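Esterase E25 (Uncultured bacterium, PDB 4Q05) probably hydrolyses carboxylic ester bonds as a dimeric alpha/beta hydrolase of the bacterial hormone-sensitive lipase family. Local coordinates at residues P176-A179 / A180-V184; T186-Q189 / H190-Q194; V216-L219 / I220-V224; T311-K314 / L315-G319. All blocks are in the same frame, centred on the assembly; numbering follows the deposited sequence.

Interaction 1: residues P176-A179 / A180-V184; sequences PAPA and ARDDV
R181 meets P178 because its CG stands anti to the backbone N (chi1 163°) and its chain runs extended from CG to NE. This lays the methylene part of the arginine beside the proline ring, with R181 CD 3.7 Å from P178 CB. The guanidinium then carries on away from the proline, and the arginine side chain packs on H218 and on L280. D182 has the other kind of first torsion: its CG lies anti to the carbonyl carbon, beside its own backbone N (chi1 -71°). Its side chain therefore runs alongside the proline ring and points the same way, with D182 OD2 4.1 Å from P178 CG. That is a loose touch, not a polar bond. The firm link is made by the backbone, where D182 N donates to P178 O at 2.8 Å. One residue further on, D183 N donates to A179 O at 2.9 Å, with an N-H...O angle of 163°. The carboxylate of D183 is occupied on its own account, since OD1 forms a salt bridge with R170. P178 follows a cis peptide bond, and the chain turns there from the 176-178 loop into the helix. On the inner side, A180 is buried against Y169 and L211, and V184 packs on L211 and L215 of helix 206-221. P178 occupies the N-cap position, and the whole is the N-terminal start of helix 179-194 in the alpha/beta hydrolase fold.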
loop_
_atom_site.group_PDB
_atom_site.type_symbol
_atom_site.label_atom_id
_atom_site.label_comp_id
_atom_site.label_asym_id
_atom_site.label_seq_id
_atom_site.Cartn_x
_atom_site.Cartn_y
_atom_site.Cartn_z
ATOM N N PRO A 176 6.885 33.552 0.072
ATOM C CA PRO A 176 7.198 32.588 1.128
ATOM C C PRO A 176 5.927 32.058 1.760
ATOM O O PRO A 176 4.901 32.749 1.773
ATOM C CB PRO A 176 7.986 33.428 2.138
ATOM C CG PRO A 176 8.600 34.522 1.316
ATOM C CD PRO A 176 7.566 34.845 0.274
ATOM N N ALA A 177 5.979 30.832 2.263
ATOM C CA ALA A 177 4.879 30.321 3.060
ATOM C C ALA A 177 4.581 31.391 4.117
ATOM O O ALA A 177 5.493 32.111 4.526
ATOM C CB ALA A 177 5.282 29.019 3.710
ATOM N N PRO A 178 3.318 31.506 4.562
ATOM C CA PRO A 178 2.181 30.669 4.193
ATOM C C PRO A 178 1.334 31.274 3.078
ATOM O O PRO A 178 0.124 31.093 3.096
ATOM C CB PRO A 178 1.365 30.648 5.482
ATOM C CG PRO A 178 1.528 32.046 6.003
ATOM C CD PRO A 178 2.930 32.500 5.582
ATOM N N ALA A 179 1.942 31.975 2.126
ATOM C CA ALA A 179 1.168 32.518 1.014
ATOM C C ALA A 179 0.323 31.437 0.303
ATOM O O ALA A 179 -0.861 31.644 0.014
ATOM C CB ALA A 179 2.077 33.238 0.032
ATOM N N ALA A 180 0.922 30.281 0.032
ATOM C CA ALA A 180 0.189 29.207 -0.638
ATOM C C ALA A 180 -0.983 28.736 0.219
ATOM O O ALA A 180 -2.111 28.614 -0.251
ATOM C CB ALA A 180 1.126 28.020 -0.973
ATOM N N ARG A 181 -0.700 28.461 1.485
ATOM C CA ARG A 181 -1.740 28.098 2.435
ATOM C C ARG A 181 -2.877 29.115 2.382
ATOM O O ARG A 181 -4.053 28.747 2.283
ATOM C CB ARG A 181 -1.128 28.042 3.835
ATOM C CG ARG A 181 -2.091 28.079 5.017
ATOM C CD ARG A 181 -1.264 28.149 6.300
ATOM N NE ARG A 181 -2.049 27.905 7.502
ATOM C CZ ARG A 181 -2.201 26.712 8.073
ATOM N NH1 ARG A 181 -1.620 25.630 7.554
ATOM N NH2 ARG A 181 -2.942 26.605 9.167
ATOM N N ASP A 182 -2.521 30.394 2.446
ATOM C CA ASP A 182 -3.518 31.468 2.441
ATOM C C ASP A 182 -4.380 31.426 1.184
ATOM O O ASP A 182 -5.608 31.544 1.253
ATOM C CB ASP A 182 -2.845 32.849 2.560
ATOM C CG ASP A 182 -2.256 33.104 3.948
ATOM O OD1 ASP A 182 -2.601 32.370 4.902
ATOM O OD2 ASP A 182 -1.444 34.043 4.077
ATOM N N ASP A 183 -3.727 31.267 0.038
ATOM C CA ASP A 183 -4.434 31.186 -1.235
ATOM C C ASP A 183 -5.424 30.044 -1.292
ATOM O O ASP A 183 -6.564 30.214 -1.748
ATOM C CB ASP A 183 -3.455 31.069 -2.395
ATOM C CG ASP A 183 -2.723 32.367 -2.659
ATOM O OD1 ASP A 183 -3.075 33.368 -2.001
ATOM O OD2 ASP A 183 -1.816 32.379 -3.517
ATOM N N VAL A 184 -5.009 28.872 -0.832
ATOM C CA VAL A 184 -5.939 27.756 -0.845
ATOM C C VAL A 184 -7.118 28.053 0.076
ATOM O O VAL A 184 -8.271 27.869 -0.301
ATOM C CB VAL A 184 -5.259 26.427 -0.492
ATOM C CG1 VAL A 184 -6.291 25.335 -0.393
ATOM C CG2 VAL A 184 -4.227 26.084 -1.566
#

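Interaction 2: residues T186-Q189 / H190-Q194; sequences TVYQ and HLLKQ
L192 lies against the ring of Y188, one helical turn back, and this is the close-packed side of the contact. L192 CD2 stands over one ring face, 4.3 Å from the ring centroid, in a CH-pi contact displaced toward the rim. The other methyl, L192 CD1, comes to 3.7 Å from Y188 CE2. With CG anti to the backbone N (chi1 -173°), the tyrosine ring presents a face to L192. Its OH is held by D225 O, and the ring also packs on A197 and P227. With an alanine here, L192 would probably lose the ring it rests on, and D225 O its tyrosine donor. V187 and L191 run side by side on the sheet-facing flank, with V187 CG1 3.9 Å from L191 CD1. V187 packs on V114, V116, L165 and I167; L191 reaches L132, V134 and L165. The solvent side is looser. Q189 and K193 are exposed and meet mainly through the backbone, where K193 N donates to Q189 O at 3.2 Å. The bonds before it are of the same kind, including L191 N to V187 O at 3.0 Å. The chemistry is thus divided by face: V187 and L191 seat helix 179-194 on the sheet, Y188 and L192 meet the end of helix 206-221, and the amide and charged side chains face outward.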
loop_
_atom_site.group_PDB
_atom_site.type_symbol
_atom_site.label_atom_id
_atom_site.label_comp_id
_atom_site.label_asym_id
_atom_site.label_seq_id
_atom_site.Cartn_x
_atom_site.Cartn_y
_atom_site.Cartn_z
ATOM N N THR A 186 -8.275 30.964 0.937
ATOM C CA THR A 186 -9.062 32.039 0.330
ATOM C C THR A 186 -10.051 31.496 -0.682
ATOM O O THR A 186 -11.230 31.835 -0.659
ATOM C CB THR A 186 -8.140 33.070 -0.364
ATOM O OG1 THR A 186 -7.399 33.784 0.626
ATOM C CG2 THR A 186 -8.941 34.060 -1.179
ATOM N N VAL A 187 -9.572 30.632 -1.572
ATOM C CA VAL A 187 -10.448 30.064 -2.581
ATOM C C VAL A 187 -11.504 29.179 -1.938
ATOM O O VAL A 187 -12.686 29.238 -2.291
ATOM C CB VAL A 187 -9.653 29.261 -3.631
ATOM C CG1 VAL A 187 -10.601 28.472 -4.527
ATOM C CG2 VAL A 187 -8.801 30.196 -4.453
ATOM N N TYR A 188 -11.087 28.362 -0.982
ATOM C CA TYR A 188 -12.042 27.489 -0.301
ATOM C C TYR A 188 -13.160 28.289 0.387
ATOM O O TYR A 188 -14.340 27.972 0.239
ATOM C CB TYR A 188 -11.335 26.597 0.717
ATOM C CG TYR A 188 -12.242 25.563 1.336
ATOM C CD1 TYR A 188 -12.615 24.427 0.621
ATOM C CD2 TYR A 188 -12.727 25.720 2.629
ATOM C CE1 TYR A 188 -13.448 23.475 1.176
ATOM C CE2 TYR A 188 -13.556 24.773 3.196
ATOM C CZ TYR A 188 -13.908 23.647 2.463
ATOM O OH TYR A 188 -14.734 22.693 3.014
ATOM N N GLN A 189 -12.786 29.320 1.142
ATOM C CA GLN A 189 -13.790 30.144 1.817
ATOM C C GLN A 189 -14.765 30.732 0.821
ATOM O O GLN A 189 -15.974 30.732 1.048
ATOM C CB GLN A 189 -13.136 31.267 2.622
ATOM C CG GLN A 189 -12.612 30.816 3.975
ATOM C CD GLN A 189 -13.139 31.668 5.131
ATOM O OE1 GLN A 189 -12.868 32.878 5.205
ATOM N NE2 GLN A 189 -13.896 31.040 6.037
ATOM N N HIS A 190 -14.240 31.237 -0.289
ATOM C CA HIS A 190 -15.095 31.799 -1.322
ATOM C C HIS A 190 -16.102 30.775 -1.810
ATOM O O HIS A 190 -17.281 31.081 -1.970
ATOM C CB HIS A 190 -14.269 32.322 -2.491
ATOM C CG HIS A 190 -15.091 32.728 -3.675
ATOM N ND1 HIS A 190 -15.704 33.958 -3.767
ATOM C CD2 HIS A 190 -15.403 32.067 -4.818
ATOM C CE1 HIS A 190 -16.358 34.041 -4.912
ATOM N NE2 HIS A 190 -16.188 32.907 -5.570
ATOM N N LEU A 191 -15.634 29.553 -2.043
ATOM C CA LEU A 191 -16.507 28.502 -2.537
ATOM C C LEU A 191 -17.642 28.182 -1.566
ATOM O O LEU A 191 -18.771 27.953 -1.995
ATOM C CB LEU A 191 -15.698 27.237 -2.863
ATOM C CG LEU A 191 -14.714 27.393 -4.023
ATOM C CD1 LEU A 191 -13.790 26.188 -4.109
ATOM C CD2 LEU A 191 -15.469 27.602 -5.338
ATOM N N LEU A 192 -17.343 28.167 -0.269
ATOM C CA LEU A 192 -18.371 27.917 0.739
ATOM C C LEU A 192 -19.447 29.005 0.769
ATOM O O LEU A 192 -20.579 28.736 1.162
ATOM C CB LEU A 192 -17.769 27.758 2.131
ATOM C CG LEU A 192 -16.903 26.515 2.363
ATOM C CD1 LEU A 192 -17.041 26.013 3.783
ATOM C CD2 LEU A 192 -17.265 25.423 1.384
ATOM N N LYS A 193 -19.097 30.226 0.367
ATOM C CA LYS A 193 -20.096 31.284 0.212
ATOM C C LYS A 193 -21.081 30.901 -0.887
ATOM O O LYS A 193 -22.228 31.351 -0.893
ATOM C CB LYS A 193 -19.437 32.629 -0.135
ATOM C CG LYS A 193 -18.956 33.439 1.066
ATOM C CD LYS A 193 -18.215 34.732 0.652
ATOM C CE LYS A 193 -19.152 35.815 0.093
ATOM N NZ LYS A 193 -19.186 35.889 -1.408
ATOM N N GLN A 194 -20.621 30.051 -1.799
ATOM C CA GLN A 194 -21.344 29.728 -3.031
ATOM C C GLN A 194 -22.227 28.495 -2.926
ATOM O O GLN A 194 -23.202 28.362 -3.666
ATOM C CB GLN A 194 -20.341 29.468 -4.159
ATOM C CG GLN A 194 -20.388 30.447 -5.307
ATOM C CD GLN A 194 -19.422 31.595 -5.125
ATOM O OE1 GLN A 194 -18.738 31.995 -6.069
ATOM N NE2 GLN A 194 -19.362 32.136 -3.910
#

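Interaction 3: residues V216-L219 / I220-V224; sequences VQHL and IEQEV
H218 and Q222 meet in the last turn of helix 206-221 of a beta-alpha-beta unit; the helix ends here in a Schellman motif. Q222 CG lies over one face of the imidazole, 4.0 Å from the ring centroid, as a CH-pi contact. H218 turns its ring toward Q222 because CG is anti to the backbone N (chi1 -176°). The carboxylate of E221 comes to the ring edge, its plane 88° from that of the ring. E221 OE1 stays 3.9 Å from H218 ND1, so the two groups are neighbours and not bonded. The next shell is apolar. V216 CG1 touches I220 CD1 at 3.8 Å, and L219 reaches across the turn to V224. Backbone bonds fix this spacing: Q222 N donates to H218 O at 2.9 Å, and V224 N closes on L219 O at 2.9 Å. The second of these follows the positive phi of E223, which turns the chain out of the helix. Farther out, F185 meets the H218 ring edge-to-face. Replacing H218 by an alanine would probably leave the F185 ring without its edge-to-face partner and free Q222 CG to shift. L219 is backed by F185 and Y188 of helix 179-194, and V224 packs on L192. Q217 NE2 donates to the backbone oxygens of P283 and D287, tying another flank of the helix to the loop that carries them. At the end of the helix, L219 CD2 rests 3.7 Å from V224 CB.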
loop_
_atom_site.group_PDB
_atom_site.type_symbol
_atom_site.label_atom_id
_atom_site.label_comp_id
_atom_site.label_asym_id
_atom_site.label_seq_id
_atom_site.Cartn_x
_atom_site.Cartn_y
_atom_site.Cartn_z
ATOM N N VAL A 216 -7.119 21.330 5.761
ATOM C CA VAL A 216 -8.181 20.601 6.434
ATOM C C VAL A 216 -7.994 20.666 7.952
ATOM O O VAL A 216 -8.959 20.786 8.687
ATOM C CB VAL A 216 -8.274 19.139 5.953
ATOM C CG1 VAL A 216 -9.315 18.378 6.769
ATOM C CG2 VAL A 216 -8.633 19.108 4.477
ATOM N N GLN A 217 -6.751 20.581 8.412
ATOM C CA GLN A 217 -6.465 20.685 9.837
ATOM C C GLN A 217 -6.891 22.047 10.391
ATOM O O GLN A 217 -7.483 22.138 11.466
ATOM C CB GLN A 217 -4.978 20.423 10.095
ATOM C CG GLN A 217 -4.630 18.950 9.950
ATOM C CD GLN A 217 -3.151 18.703 9.826
ATOM O OE1 GLN A 217 -2.421 19.515 9.268
ATOM N NE2 GLN A 217 -2.702 17.576 10.334
ATOM N N HIS A 218 -6.599 23.094 9.630
ATOM C CA HIS A 218 -7.012 24.454 9.965
ATOM C C HIS A 218 -8.541 24.557 10.029
ATOM O O HIS A 218 -9.099 25.022 11.027
ATOM C CB HIS A 218 -6.446 25.427 8.930
ATOM C CG HIS A 218 -6.721 26.870 9.228
ATOM N ND1 HIS A 218 -6.555 27.421 10.482
ATOM C CD2 HIS A 218 -7.133 27.884 8.426
ATOM C CE1 HIS A 218 -6.863 28.705 10.442
ATOM N NE2 HIS A 218 -7.215 29.011 9.206
ATOM N N LEU A 219 -9.214 24.097 8.976
ATOM C CA LEU A 219 -10.678 24.093 8.943
ATOM C C LEU A 219 -11.280 23.392 10.152
ATOM O O LEU A 219 -12.261 23.865 10.730
ATOM C CB LEU A 219 -11.204 23.426 7.674
ATOM C CG LEU A 219 -10.800 24.041 6.342
ATOM C CD1 LEU A 219 -11.279 23.158 5.196
ATOM C CD2 LEU A 219 -11.344 25.457 6.214
ATOM N N ILE A 220 -10.717 22.247 10.516
ATOM C CA ILE A 220 -11.240 21.494 11.643
ATOM C C ILE A 220 -11.081 22.298 12.929
ATOM O O ILE A 220 -11.991 22.338 13.755
ATOM C CB ILE A 220 -10.564 20.116 11.759
ATOM C CG1 ILE A 220 -11.046 19.208 10.629
ATOM C CG2 ILE A 220 -10.876 19.475 13.093
ATOM C CD1 ILE A 220 -10.168 17.986 10.424
ATOM N N GLU A 221 -9.930 22.949 13.074
ATOM C CA GLU A 221 -9.651 23.813 14.216
ATOM C C GLU A 221 -10.672 24.941 14.300
ATOM O O GLU A 221 -11.189 25.246 15.374
ATOM C CB GLU A 221 -8.267 24.450 14.080
ATOM C CG GLU A 221 -7.084 23.522 14.305
ATOM C CD GLU A 221 -5.747 24.197 13.994
ATOM O OE1 GLU A 221 -5.738 25.438 13.789
ATOM O OE2 GLU A 221 -4.711 23.487 13.948
ATOM N N GLN A 222 -10.929 25.569 13.155
ATOM C CA GLN A 222 -11.809 26.726 13.059
ATOM C C GLN A 222 -13.277 26.338 12.934
ATOM O O GLN A 222 -14.141 27.203 12.817
ATOM C CB GLN A 222 -11.412 27.588 11.865
ATOM C CG GLN A 222 -10.033 28.196 11.982
ATOM C CD GLN A 222 -9.920 29.141 13.168
ATOM O OE1 GLN A 222 -9.027 29.002 14.011
ATOM N NE2 GLN A 222 -10.828 30.110 13.239
ATOM N N GLU A 223 -13.557 25.039 12.969
ATOM C CA GLU A 223 -14.930 24.540 12.867
ATOM C C GLU A 223 -15.616 24.973 11.577
ATOM O O GLU A 223 -16.830 25.160 11.538
ATOM C CB GLU A 223 -15.764 24.962 14.085
ATOM C CG GLU A 223 -15.322 24.296 15.378
ATOM C CD GLU A 223 -15.970 24.903 16.612
ATOM O OE1 GLU A 223 -16.956 25.659 16.467
ATOM O OE2 GLU A 223 -15.487 24.623 17.731
ATOM N N VAL A 224 -14.832 25.137 10.520
ATOM C CA VAL A 224 -15.383 25.431 9.204
ATOM C C VAL A 224 -15.815 24.134 8.527
ATOM O O VAL A 224 -15.211 23.086 8.751
ATOM C CB VAL A 224 -14.349 26.148 8.331
ATOM C CG1 VAL A 224 -14.937 26.486 6.977
ATOM C CG2 VAL A 224 -13.858 27.403 9.037
#

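Interaction 4: residues T311-K314 / L315-G319; sequences THIK and LRQSG. With NA (sodium ion), chain C.
R316 packs against H312, one turn earlier. R316 CB lies near the backbone oxygens of H312 and I313. CG sits over one face of the imidazole, 4.0 Å from the ring centroid and offset toward the rim, in a CH-pi contact. CD stays beside H312 NE2, and the chain bends at both middle torsions (chi2 -63°, chi3 -65°). The guanidinium therefore stands alongside the ring, tilted 70° to its plane. At the tip NH1 donates to A322 O, and NH2 forms a salt bridge with E350 of the second subunit. H312 NE2 is hydrogen-bonded to the same A322 O. H312 ND1 binds a sodium ion at 2.8 Å, and V326 O of the second subunit is the other ligand of that ion. I313 CG2 lies 3.3 Å from Q317 NE2, and both residues pack on the second subunit. On the inner flank T311 and L315 lie side by side, CG2 to CD1 3.8 Å, and L315 reaches T294 and L296 of the sheet. S318 OG returns to K314 O at 2.7 Å. The helix closes in a Schellman motif, with G319 at C-prime and its N bonded to R316 O. The sodium ion and the E350 salt bridge lie on the face turned to the second subunit, so this helix of a beta-alpha-beta unit takes part in the dimer interface. H312 NE2 faces a carbonyl oxygen and ND1 faces sodium, consistent with a neutral imidazole protonated at NE2; the nearby arginine would probably also disfavour a second proton.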
loop_
_atom_site.group_PDB
_atom_site.type_symbol
_atom_site.label_atom_id
_atom_site.label_comp_id
_atom_site.label_asym_id
_atom_site.label_seq_id
_atom_site.Cartn_x
_atom_site.Cartn_y
_atom_site.Cartn_z
ATOM N N THR A 311 0.404 8.103 6.116
ATOM C CA THR A 311 -0.762 8.971 6.226
ATOM C C THR A 311 -2.053 8.148 6.217
ATOM O O THR A 311 -2.960 8.400 7.001
ATOM C CB THR A 311 -0.808 10.029 5.108
ATOM O OG1 THR A 311 0.333 10.897 5.212
ATOM C CG2 THR A 311 -2.082 10.844 5.221
ATOM N N HIS A 312 -2.122 7.172 5.322
ATOM C CA HIS A 312 -3.282 6.305 5.234
ATOM C C HIS A 312 -3.528 5.634 6.584
ATOM O O HIS A 312 -4.662 5.561 7.059
ATOM C CB HIS A 312 -3.083 5.221 4.165
ATOM C CG HIS A 312 -4.158 4.179 4.166
ATOM N ND1 HIS A 312 -3.964 2.907 4.661
ATOM C CD2 HIS A 312 -5.449 4.232 3.762
ATOM C CE1 HIS A 312 -5.085 2.214 4.544
ATOM N NE2 HIS A 312 -6.005 2.998 4.009
ATOM N N ILE A 313 -2.455 5.148 7.194
ATOM C CA ILE A 313 -2.576 4.412 8.443
ATOM C C ILE A 313 -3.006 5.371 9.539
ATOM O O ILE A 313 -3.887 5.051 10.326
ATOM C CB ILE A 313 -1.264 3.682 8.821
ATOM C CG1 ILE A 313 -1.025 2.502 7.867
ATOM C CG2 ILE A 313 -1.317 3.163 10.268
ATOM C CD1 ILE A 313 -2.194 1.457 7.879
ATOM N N LYS A 314 -2.407 6.560 9.579
ATOM C CA LYS A 314 -2.774 7.520 10.624
ATOM C C LYS A 314 -4.239 7.932 10.488
ATOM O O LYS A 314 -4.952 8.081 11.482
ATOM C CB LYS A 314 -1.842 8.751 10.636
ATOM C CG LYS A 314 -2.113 9.689 11.844
ATOM C CD LYS A 314 -1.035 10.759 12.011
ATOM C CE LYS A 314 -1.273 11.576 13.289
ATOM N NZ LYS A 314 -0.180 12.551 13.548
ATOM N N LEU A 315 -4.701 8.105 9.257
ATOM C CA LEU A 315 -6.122 8.383 9.037
ATOM C C LEU A 315 -6.995 7.257 9.584
ATOM O O LEU A 315 -7.932 7.503 10.362
ATOM C CB LEU A 315 -6.418 8.603 7.549
ATOM C CG LEU A 315 -5.752 9.838 6.940
ATOM C CD1 LEU A 315 -5.713 9.739 5.438
ATOM C CD2 LEU A 315 -6.494 11.100 7.373
ATOM N N ARG A 316 -6.701 6.022 9.180
ATOM C CA ARG A 316 -7.490 4.884 9.656
ATOM C C ARG A 316 -7.493 4.803 11.179
ATOM O O ARG A 316 -8.526 4.575 11.795
ATOM C CB ARG A 316 -6.980 3.570 9.061
ATOM C CG ARG A 316 -7.103 3.483 7.536
ATOM C CD ARG A 316 -8.550 3.545 7.014
ATOM N NE ARG A 316 -9.378 2.411 7.418
ATOM C CZ ARG A 316 -9.928 1.524 6.581
ATOM N NH1 ARG A 316 -9.750 1.611 5.270
ATOM N NH2 ARG A 316 -10.672 0.534 7.060
ATOM N N GLN A 317 -6.330 4.996 11.778
ATOM C CA GLN A 317 -6.207 4.961 13.229
ATOM C C GLN A 317 -6.976 6.105 13.881
ATOM O O GLN A 317 -7.289 6.056 15.067
ATOM C CB GLN A 317 -4.730 4.973 13.640
ATOM C CG GLN A 317 -4.040 3.641 13.357
ATOM C CD GLN A 317 -2.545 3.676 13.602
ATOM O OE1 GLN A 317 -1.974 4.720 13.877
ATOM N NE2 GLN A 317 -1.901 2.531 13.472
ATOM N N SER A 318 -7.308 7.122 13.093
ATOM C CA SER A 318 -7.993 8.293 13.627
ATOM C C SER A 318 -9.463 8.243 13.260
ATOM O O SER A 318 -10.186 9.233 13.380
ATOM C CB SER A 318 -7.345 9.584 13.114
ATOM O OG SER A 318 -5.973 9.614 13.462
ATOM N N GLY A 319 -9.907 7.074 12.811
ATOM C CA GLY A 319 -11.321 6.860 12.589
ATOM C C GLY A 319 -11.811 7.461 11.293
ATOM O O GLY A 319 -13.008 7.679 11.110
HETATM NA NA NA C . -1.443 1.815 4.510
#

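Overall arrangement
Interactions 1 and 2 lie in series on helix 179-194, with centres 15 Å apart. Interaction 3, at the end of helix 206-221, touches both. R181 NH2 packs on H218 CB at 3.7 Å, and Y188 CE2 on L219 CD1 at 3.4 Å, so the two helices lie against each other. Helix 206-221 begins within the probable nucleophile elbow, a GxSxG pattern at G204, S206 and G208, and the side chain of A180 of interaction 1 lies near it without touching. Interaction 4 stands apart: its centre is about 18 Å from that of interaction 3 and 26 to 27 Å from the others. Among the four, it is the one that meets the second subunit and sodium.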